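Local coordinates for protein putative exonuclease (Eubacterium rectale, PDB 3L0A) that binds a zinc ion through four cysteines and is probably a hydrolase, a putative exonuclease with a PDDEXK-like domain, at residues I97-F107 with G195-I206. Numbering follows the deposited sequence.
Sequences IIARIERDEYF and GATKQTEPDIRI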
loop_
_atom_site.group_PDB
_atom_site.type_symbol
_atom_site.label_atom_id
_atom_site.label_comp_id
_atom_site.label_asym_id
_atom_site.label_seq_id
_atom_site.Cartn_x
_atom_site.Cartn_y
_atom_site.Cartn_z
ATOM N N ILE A 97 -10.710 20.229 7.316
ATOM C CA ILE A 97 -10.345 20.807 6.034
ATOM C C ILE A 97 -11.137 22.097 5.828
ATOM O O ILE A 97 -10.565 23.101 5.440
ATOM C CB ILE A 97 -10.611 19.865 4.870
ATOM C CG1 ILE A 97 -9.754 18.599 4.982
ATOM C CG2 ILE A 97 -10.334 20.566 3.601
ATOM C CD1 ILE A 97 -10.215 17.481 4.098
ATOM N N ILE A 98 -12.441 22.090 6.089
ATOM C CA ILE A 98 -13.260 23.334 5.899
ATOM C C ILE A 98 -12.701 24.508 6.711
ATOM O O ILE A 98 -12.656 25.665 6.229
ATOM C CB ILE A 98 -14.714 23.116 6.279
ATOM C CG1 ILE A 98 -15.412 22.230 5.235
ATOM C CG2 ILE A 98 -15.475 24.404 6.453
ATOM C CD1 ILE A 98 -16.758 21.636 5.743
ATOM N N ALA A 99 -12.344 24.252 7.958
ATOM C CA ALA A 99 -11.828 25.316 8.824
ATOM C C ALA A 99 -10.514 25.847 8.283
ATOM O O ALA A 99 -10.210 27.033 8.407
ATOM C CB ALA A 99 -11.624 24.794 10.254
ATOM N N ARG A 100 -9.735 24.952 7.695
ATOM C CA ARG A 100 -8.442 25.313 7.136
ATOM C C ARG A 100 -8.575 26.269 5.943
ATOM O O ARG A 100 -7.849 27.280 5.857
ATOM C CB ARG A 100 -7.643 24.069 6.771
ATOM C CG ARG A 100 -6.314 24.394 6.096
ATOM C CD ARG A 100 -5.467 25.251 7.006
ATOM N NE ARG A 100 -4.175 25.604 6.455
ATOM C CZ ARG A 100 -3.824 26.809 5.993
ATOM N NH1 ARG A 100 -4.659 27.844 5.920
ATOM N NH2 ARG A 100 -2.605 26.979 5.567
ATOM N N ILE A 101 -9.514 25.945 5.060
ATOM C CA ILE A 101 -9.939 26.801 3.929
ATOM C C ILE A 101 -10.447 28.142 4.426
ATOM O O ILE A 101 -10.117 29.207 3.893
ATOM C CB ILE A 101 -11.090 26.100 3.157
ATOM C CG1 ILE A 101 -10.568 24.937 2.315
ATOM C CG2 ILE A 101 -11.817 27.030 2.268
ATOM C CD1 ILE A 101 -11.735 23.979 1.721
ATOM N N GLU A 102 -11.266 28.114 5.467
ATOM C CA GLU A 102 -11.919 29.341 5.903
ATOM C C GLU A 102 -10.960 30.356 6.466
ATOM O O GLU A 102 -11.223 31.517 6.387
ATOM C CB GLU A 102 -13.013 29.048 6.916
ATOM C CG GLU A 102 -14.285 28.623 6.233
ATOM C CD GLU A 102 -15.471 28.532 7.161
ATOM O OE1 GLU A 102 -15.323 28.128 8.338
ATOM O OE2 GLU A 102 -16.574 28.852 6.690
ATOM N N ARG A 103 -9.835 29.947 7.027
ATOM C CA ARG A 103 -8.889 30.929 7.550
ATOM C C ARG A 103 -7.917 31.549 6.498
ATOM O O ARG A 103 -7.047 32.369 6.856
ATOM C CB ARG A 103 -8.151 30.369 8.770
ATOM C CG ARG A 103 -7.074 29.374 8.549
ATOM C CD ARG A 103 -6.517 28.941 9.914
ATOM N NE ARG A 103 -5.488 27.905 9.765
ATOM C CZ ARG A 103 -4.219 28.113 9.379
ATOM N NH1 ARG A 103 -3.777 29.331 9.117
ATOM N NH2 ARG A 103 -3.385 27.081 9.271
ATOM N N ASP A 104 -8.089 31.162 5.221
ATOM C CA ASP A 104 -7.357 31.763 4.084
ATOM C C ASP A 104 -8.223 32.727 3.230
ATOM O O ASP A 104 -9.045 32.298 2.429
ATOM C CB ASP A 104 -6.771 30.632 3.197
ATOM C CG ASP A 104 -5.716 31.141 2.193
ATOM O OD1 ASP A 104 -4.536 31.235 2.584
ATOM O OD2 ASP A 104 -6.074 31.457 1.025
ATOM N N GLU A 105 -8.013 34.034 3.378
ATOM C CA GLU A 105 -8.796 35.037 2.644
ATOM C C GLU A 105 -8.752 34.852 1.141
ATOM O O GLU A 105 -9.775 34.959 0.468
ATOM C CB GLU A 105 -8.336 36.469 2.972
ATOM C CG GLU A 105 -8.678 36.923 4.378
ATOM C CD GLU A 105 -8.629 38.452 4.556
ATOM O OE1 GLU A 105 -8.094 39.146 3.659
ATOM O OE2 GLU A 105 -9.164 38.943 5.585
ATOM N N TYR A 106 -7.564 34.603 0.608
ATOM C CA TYR A 106 -7.401 34.453 -0.835
ATOM C C TYR A 106 -8.254 33.274 -1.354
ATOM O O TYR A 106 -9.055 33.418 -2.280
ATOM C CB TYR A 106 -5.916 34.269 -1.193
ATOM C CG TYR A 106 -5.646 34.409 -2.691
ATOM C CD1 TYR A 106 -5.716 35.647 -3.327
ATOM C CD2 TYR A 106 -5.363 33.293 -3.474
ATOM C CE1 TYR A 106 -5.488 35.763 -4.690
ATOM C CE2 TYR A 106 -5.136 33.411 -4.831
ATOM C CZ TYR A 106 -5.198 34.635 -5.423
ATOM O OH TYR A 106 -4.982 34.700 -6.767
ATOM N N PHE A 107 -8.133 32.134 -0.711
ATOM C CA PHE A 107 -8.891 30.961 -1.121
ATOM C C PHE A 107 -10.365 31.295 -0.996
ATOM O O PHE A 107 -11.131 31.072 -1.933
ATOM C CB PHE A 107 -8.501 29.763 -0.252
ATOM C CG PHE A 107 -8.997 28.371 -0.758
ATOM C CD1 PHE A 107 -10.349 28.063 -0.863
ATOM C CD2 PHE A 107 -8.077 27.367 -1.065
ATOM C CE1 PHE A 107 -10.776 26.801 -1.275
ATOM C CE2 PHE A 107 -8.490 26.095 -1.466
ATOM C CZ PHE A 107 -9.827 25.814 -1.567
ATOM N N GLY A 195 -8.217 23.460 -4.642
ATOM C CA GLY A 195 -7.899 22.178 -4.061
ATOM C C GLY A 195 -7.520 22.195 -2.588
ATOM O O GLY A 195 -6.762 23.091 -2.132
ATOM N N ALA A 196 -8.010 21.189 -1.851
ATOM C CA ALA A 196 -7.576 20.935 -0.476
ATOM C C ALA A 196 -7.342 19.462 -0.345
ATOM O O ALA A 196 -8.004 18.686 -1.009
ATOM C CB ALA A 196 -8.613 21.407 0.519
ATOM N N THR A 197 -6.373 19.070 0.485
ATOM C CA THR A 197 -6.060 17.673 0.637
ATOM C C THR A 197 -6.368 17.124 2.016
ATOM O O THR A 197 -6.540 17.854 3.004
ATOM C CB THR A 197 -4.622 17.429 0.372
ATOM O OG1 THR A 197 -3.859 18.050 1.407
ATOM C CG2 THR A 197 -4.225 18.045 -0.953
ATOM N N LYS A 198 -6.453 15.803 2.040
ATOM C CA LYS A 198 -6.722 15.047 3.240
ATOM C C LYS A 198 -5.466 14.683 3.996
ATOM O O LYS A 198 -5.545 13.891 4.856
ATOM C CB LYS A 198 -7.519 13.797 2.871
ATOM C CG LYS A 198 -8.870 14.169 2.225
ATOM C CD LYS A 198 -9.738 12.955 1.778
ATOM C CE LYS A 198 -9.283 12.325 0.478
ATOM N NZ LYS A 198 -10.426 11.779 -0.300
ATOM N N GLN A 199 -4.315 15.297 3.701
ATOM C CA GLN A 199 -3.097 15.065 4.463
ATOM C C GLN A 199 -3.394 15.560 5.847
ATOM O O GLN A 199 -4.406 16.224 6.079
ATOM C CB GLN A 199 -1.887 15.783 3.853
ATOM C CG GLN A 199 -1.334 15.190 2.548
ATOM C CD GLN A 199 -0.893 16.268 1.523
ATOM O OE1 GLN A 199 -1.720 17.005 1.025
ATOM N NE2 GLN A 199 0.399 16.339 1.209
ATOM N N THR A 200 -2.506 15.265 6.785
ATOM C CA THR A 200 -2.769 15.579 8.193
ATOM C C THR A 200 -2.738 17.095 8.551
ATOM O O THR A 200 -3.439 17.520 9.463
ATOM C CB THR A 200 -1.911 14.681 9.163
ATOM O OG1 THR A 200 -1.459 15.492 10.258
ATOM C CG2 THR A 200 -0.725 13.934 8.428
ATOM N N GLU A 201 -1.881 17.885 7.886
ATOM C CA GLU A 201 -2.117 19.322 7.699
ATOM C C GLU A 201 -2.490 19.444 6.234
ATOM O O GLU A 201 -1.691 19.141 5.377
ATOM C CB GLU A 201 -0.878 20.140 7.970
ATOM C CG GLU A 201 -0.590 20.362 9.448
ATOM C CD GLU A 201 -1.572 21.291 10.098
ATOM O OE1 GLU A 201 -2.193 22.126 9.395
ATOM O OE2 GLU A 201 -1.707 21.200 11.332
ATOM N N PRO A 202 -3.734 19.820 5.938
ATOM C CA PRO A 202 -4.148 19.913 4.559
ATOM C C PRO A 202 -3.298 20.885 3.731
ATOM O O PRO A 202 -2.942 21.951 4.196
ATOM C CB PRO A 202 -5.583 20.427 4.659
ATOM C CG PRO A 202 -6.001 20.151 6.062
ATOM C CD PRO A 202 -4.829 20.120 6.877
ATOM N N ASP A 203 -2.979 20.470 2.521
ATOM C CA ASP A 203 -2.364 21.311 1.499
ATOM C C ASP A 203 -3.476 22.094 0.846
ATOM O O ASP A 203 -4.432 21.492 0.412
ATOM C CB ASP A 203 -1.729 20.387 0.450
ATOM C CG ASP A 203 -0.637 21.044 -0.370
ATOM O OD1 ASP A 203 -0.133 22.093 0.012
ATOM O OD2 ASP A 203 -0.268 20.467 -1.408
ATOM N N ILE A 204 -3.368 23.411 0.759
ATOM C CA ILE A 204 -4.330 24.219 0.001
ATOM C C ILE A 204 -3.659 25.007 -1.137
ATOM O O ILE A 204 -2.582 25.612 -0.911
ATOM C CB ILE A 204 -5.127 25.263 0.892
ATOM C CG1 ILE A 204 -4.234 26.449 1.309
ATOM C CG2 ILE A 204 -5.813 24.573 2.085
ATOM C CD1 ILE A 204 -4.802 27.345 2.378
ATOM N N ARG A 205 -4.334 25.036 -2.310
ATOM C CA ARG A 205 -3.904 25.753 -3.521
ATOM C C ARG A 205 -5.097 26.170 -4.360
ATOM O O ARG A 205 -6.054 25.410 -4.489
ATOM C CB ARG A 205 -3.074 24.845 -4.453
ATOM C CG ARG A 205 -1.713 24.416 -3.991
ATOM C CD ARG A 205 -0.792 25.541 -3.753
ATOM N NE ARG A 205 0.527 25.065 -3.323
ATOM C CZ ARG A 205 1.569 25.881 -3.122
ATOM N NH1 ARG A 205 1.450 27.195 -3.303
ATOM N NH2 ARG A 205 2.741 25.387 -2.745
ATOM N N ILE A 206 -4.998 27.336 -4.987
ATOM C CA ILE A 206 -5.818 27.709 -6.144
ATOM C C ILE A 206 -5.019 27.393 -7.407
ATOM O O ILE A 206 -3.912 27.897 -7.574
ATOM C CB ILE A 206 -6.164 29.218 -6.113
ATOM C CG1 ILE A 206 -7.108 29.541 -4.950
ATOM C CG2 ILE A 206 -6.869 29.633 -7.383
ATOM C CD1 ILE A 206 -8.430 28.610 -4.894
HETATM O O HOH W 1 -2.400 23.256 6.756
#
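F107 packs against the strand pair 195-197 and 204-206, a worked example of helices covering a β-sheet. Its ring is sandwiched: I206 CD1 makes a CH-pi contact over one face, 4.2 Å from the centroid, and I101 CG1 lies over the opposite face. At the ring edge, CE2 meets G195 O at 3.5 Å, in the plane of the ring. With CG anti to the backbone N (chi1 -168°), the ring reaches I204, whose CB is 4.1 Å from CD2. One turn before I101, I97 sets CG2 against A196 CB at 3.6 Å while its CG1 branch leans on P202. Replacing F107 by an alanine would probably open a gap between I101 and I206 and take away the ring that covers I204 CB.

The polar groups are buried too. D104 is the N-cap of helix 105-110, its OD2 accepting from F107 N at 2.8 Å. R100 lays one guanidinium face on I204 CD1; its NE donates to a water that in turn donates to E201 OE1 and P202 O, and NH2 bonds to R248 O of the second subunit. The chemistry implies apolar packing of helix on sheet, with a buried arginine held by water and by the second subunit.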